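Local coordinates for probable ATP-dependent kinase TDA10 (Saccharomyces cerevisiae, PDB 1ODF), which is probably an ATP-dependent kinase of still unknown substrate specificity, closely resembling bacterial pantothenate kinase in structure, at residues G97-H102 / V183-K188. Numbering follows the deposited sequence.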
ATOM      1  N   GLY A  97      -9.738   1.256   7.369  1.00 42.28           N
ATOM      2  CA  GLY A  97      -9.374  -0.034   6.817  1.00 41.74           C
ATOM      3  C   GLY A  97      -9.353  -0.171   5.305  1.00 42.45           C
ATOM      4  O   GLY A  97      -8.303  -0.059   4.675  1.00 44.08           O
ATOM      5  N   LEU A  98     -10.517  -0.414   4.718  1.00 42.45           N
ATOM      6  CA  LEU A  98     -10.628  -0.622   3.282  1.00 41.11           C
ATOM      7  C   LEU A  98     -10.536   0.643   2.440  1.00 41.23           C
ATOM      8  O   LEU A  98     -10.613   1.761   2.958  1.00 40.24           O
ATOM      9  CB  LEU A  98     -11.954  -1.324   2.958  1.00 41.40           C
ATOM     10  CG  LEU A  98     -12.193  -2.775   3.394  1.00 44.79           C
ATOM     11  CD1 LEU A  98     -11.094  -3.664   2.814  1.00 44.61           C
ATOM     12  CD2 LEU A  98     -12.223  -2.875   4.923  1.00 44.75           C
ATOM     13  N   PRO A  99     -10.366   0.474   1.114  1.00 38.58           N
ATOM     14  CA  PRO A  99     -10.285   1.623   0.215  1.00 38.36           C
ATOM     15  C   PRO A  99     -11.548   2.456   0.460  1.00 37.59           C
ATOM     16  O   PRO A  99     -12.650   1.909   0.538  1.00 34.79           O
ATOM     17  CB  PRO A  99     -10.291   0.974  -1.162  1.00 37.56           C
ATOM     18  CG  PRO A  99      -9.596  -0.317  -0.924  1.00 36.44           C
ATOM     19  CD  PRO A  99     -10.202  -0.784   0.367  1.00 37.07           C
ATOM     20  N   GLY A 100     -11.386   3.770   0.582  1.00 37.01           N
ATOM     21  CA  GLY A 100     -12.531   4.622   0.838  1.00 37.25           C
ATOM     22  C   GLY A 100     -12.406   5.233   2.219  1.00 37.70           C
ATOM     23  O   GLY A 100     -13.106   6.187   2.550  1.00 39.55           O
ATOM     24  N   THR A 101     -11.501   4.684   3.026  1.00 37.62           N
ATOM     25  CA  THR A 101     -11.273   5.181   4.376  1.00 37.71           C
ATOM     26  C   THR A 101     -10.053   6.096   4.440  1.00 37.54           C
ATOM     27  O   THR A 101      -9.552   6.401   5.529  1.00 35.37           O
ATOM     28  CB  THR A 101     -11.082   4.020   5.386  1.00 38.00           C
ATOM     29  OG1 THR A 101      -9.927   3.250   5.027  1.00 39.87           O
ATOM     30  CG2 THR A 101     -12.315   3.122   5.403  1.00 38.86           C
ATOM     31  N   HIS A 102      -9.570   6.524   3.277  1.00 36.09           N
ATOM     32  CA  HIS A 102      -8.425   7.425   3.226  1.00 37.75           C
ATOM     33  C   HIS A 102      -8.836   8.812   2.738  1.00 37.93           C
ATOM     34  O   HIS A 102      -9.823   8.969   2.024  1.00 36.76           O
ATOM     35  CB  HIS A 102      -7.327   6.875   2.306  1.00 38.60           C
ATOM     36  CG  HIS A 102      -6.678   5.631   2.819  1.00 38.71           C
ATOM     37  ND1 HIS A 102      -7.153   4.370   2.532  1.00 37.25           N
ATOM     38  CD2 HIS A 102      -5.600   5.457   3.621  1.00 37.28           C
ATOM     39  CE1 HIS A 102      -6.392   3.473   3.131  1.00 38.08           C
ATOM     40  NE2 HIS A 102      -5.444   4.106   3.799  1.00 36.63           N
ATOM     41  N   VAL A 183     -19.483  -3.218  -3.575  1.00 45.86           N
ATOM     42  CA  VAL A 183     -19.861  -2.319  -4.651  1.00 46.31           C
ATOM     43  C   VAL A 183     -19.290  -0.924  -4.425  1.00 46.70           C
ATOM     44  O   VAL A 183     -18.691  -0.339  -5.329  1.00 46.13           O
ATOM     45  CB  VAL A 183     -21.396  -2.252  -4.778  1.00 46.86           C
ATOM     46  CG1 VAL A 183     -21.811  -1.111  -5.706  1.00 45.90           C
ATOM     47  CG2 VAL A 183     -21.910  -3.587  -5.307  1.00 48.00           C
ATOM     48  N   ASP A 184     -19.468  -0.394  -3.219  1.00 46.10           N
ATOM     49  CA  ASP A 184     -18.950   0.931  -2.899  1.00 47.26           C
ATOM     50  C   ASP A 184     -17.422   0.905  -2.790  1.00 46.48           C
ATOM     51  O   ASP A 184     -16.744   1.839  -3.220  1.00 45.38           O
ATOM     52  CB  ASP A 184     -19.542   1.441  -1.579  1.00 50.52           C
ATOM     53  CG  ASP A 184     -21.050   1.633  -1.640  1.00 54.46           C
ATOM     54  OD1 ASP A 184     -21.528   2.441  -2.473  1.00 57.03           O
ATOM     55  OD2 ASP A 184     -21.760   0.974  -0.849  1.00 56.65           O
ATOM     56  N   VAL A 185     -16.879  -0.163  -2.216  1.00 45.35           N
ATOM     57  CA  VAL A 185     -15.435  -0.267  -2.067  1.00 44.17           C
ATOM     58  C   VAL A 185     -14.790  -0.140  -3.441  1.00 43.89           C
ATOM     59  O   VAL A 185     -13.854   0.643  -3.627  1.00 44.11           O
ATOM     60  CB  VAL A 185     -15.027  -1.609  -1.410  1.00 43.85           C
ATOM     61  CG1 VAL A 185     -13.506  -1.706  -1.305  1.00 41.30           C
ATOM     62  CG2 VAL A 185     -15.648  -1.710  -0.023  1.00 42.70           C
ATOM     63  N   ASN A 186     -15.315  -0.905  -4.395  1.00 41.30           N
ATOM     64  CA  ASN A 186     -14.833  -0.892  -5.771  1.00 40.40           C
ATOM     65  C   ASN A 186     -14.866   0.526  -6.347  1.00 39.98           C
ATOM     66  O   ASN A 186     -13.946   0.934  -7.048  1.00 39.29           O
ATOM     67  CB  ASN A 186     -15.697  -1.819  -6.633  1.00 39.39           C
ATOM     68  CG  ASN A 186     -15.254  -1.851  -8.081  1.00 40.45           C
ATOM     69  OD1 ASN A 186     -14.174  -2.351  -8.403  1.00 40.93           O
ATOM     70  ND2 ASN A 186     -16.083  -1.308  -8.963  1.00 39.77           N
ATOM     71  N   ALA A 187     -15.926   1.276  -6.053  1.00 40.17           N
ATOM     72  CA  ALA A 187     -16.046   2.647  -6.552  1.00 39.38           C
ATOM     73  C   ALA A 187     -14.978   3.516  -5.912  1.00 38.94           C
ATOM     74  O   ALA A 187     -14.367   4.369  -6.566  1.00 38.67           O
ATOM     75  CB  ALA A 187     -17.418   3.208  -6.238  1.00 38.27           C
ATOM     76  N   LYS A 188     -14.767   3.289  -4.622  1.00 37.64           N
ATOM     77  CA  LYS A 188     -13.776   4.021  -3.851  1.00 36.81           C
ATOM     78  C   LYS A 188     -12.351   3.735  -4.340  1.00 34.63           C
ATOM     79  O   LYS A 188     -11.514   4.632  -4.379  1.00 34.49           O
ATOM     80  CB  LYS A 188     -13.901   3.649  -2.368  1.00 38.38           C
ATOM     81  CG  LYS A 188     -15.167   4.150  -1.703  1.00 39.44           C
ATOM     82  CD  LYS A 188     -15.202   5.676  -1.715  1.00 42.93           C
ATOM     83  CE  LYS A 188     -16.346   6.230  -0.885  1.00 43.41           C
ATOM     84  NZ  LYS A 188     -16.253   7.717  -0.776  1.00 50.05           N
TER
HETATM   85  O   HOH W   1     -14.046   8.323   1.279  1.00 44.13           O
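P99 and G100, the two central residues of a type II beta turn, lie against one side of a helix and meet V185 and K188, one helical turn apart. The proline ring slants across the valine, its CD 3.8 Å from V185 CG1. With CG1 anti to the backbone N (chi1 178°), it is this methyl and not CG2 that meets the ring. K188 meets the next residue with the base of its chain: its CB is 3.6 Å from G100 CA and equally near P99 O, and CG and CD continue alongside the glycine. A bend at chi2 (-63°), followed by an extended outer half, carries the ammonium away from the turn to a water, 3.1 Å from NZ, which in turn donates to G100 O. G100 holds the third position of the turn, where its positive phi (114°) is usual for glycine, and its bare CA lets K188 CB and CG come close. T101 stiffens the loop from within: its backbone N and OG1 both donate to L98 O, the hydroxyl at 2.6 Å, while OG1 also accepts from G97 N. Here, then, a turn tightened by its own polar bonds offers a compact surface to a helix. The loop joins helices 77-86 and 104-114, about 9 Å from the predicted ATP-binding Q40 (side chain to side chain, from P99). Helix 182-195 gives it a further hold through Y192, whose hydroxyl bonds to G100 N and H102 ND1, while T101 packs on helix 77-86 and pairs through its backbone with L75, in the loop that follows strand 65-69.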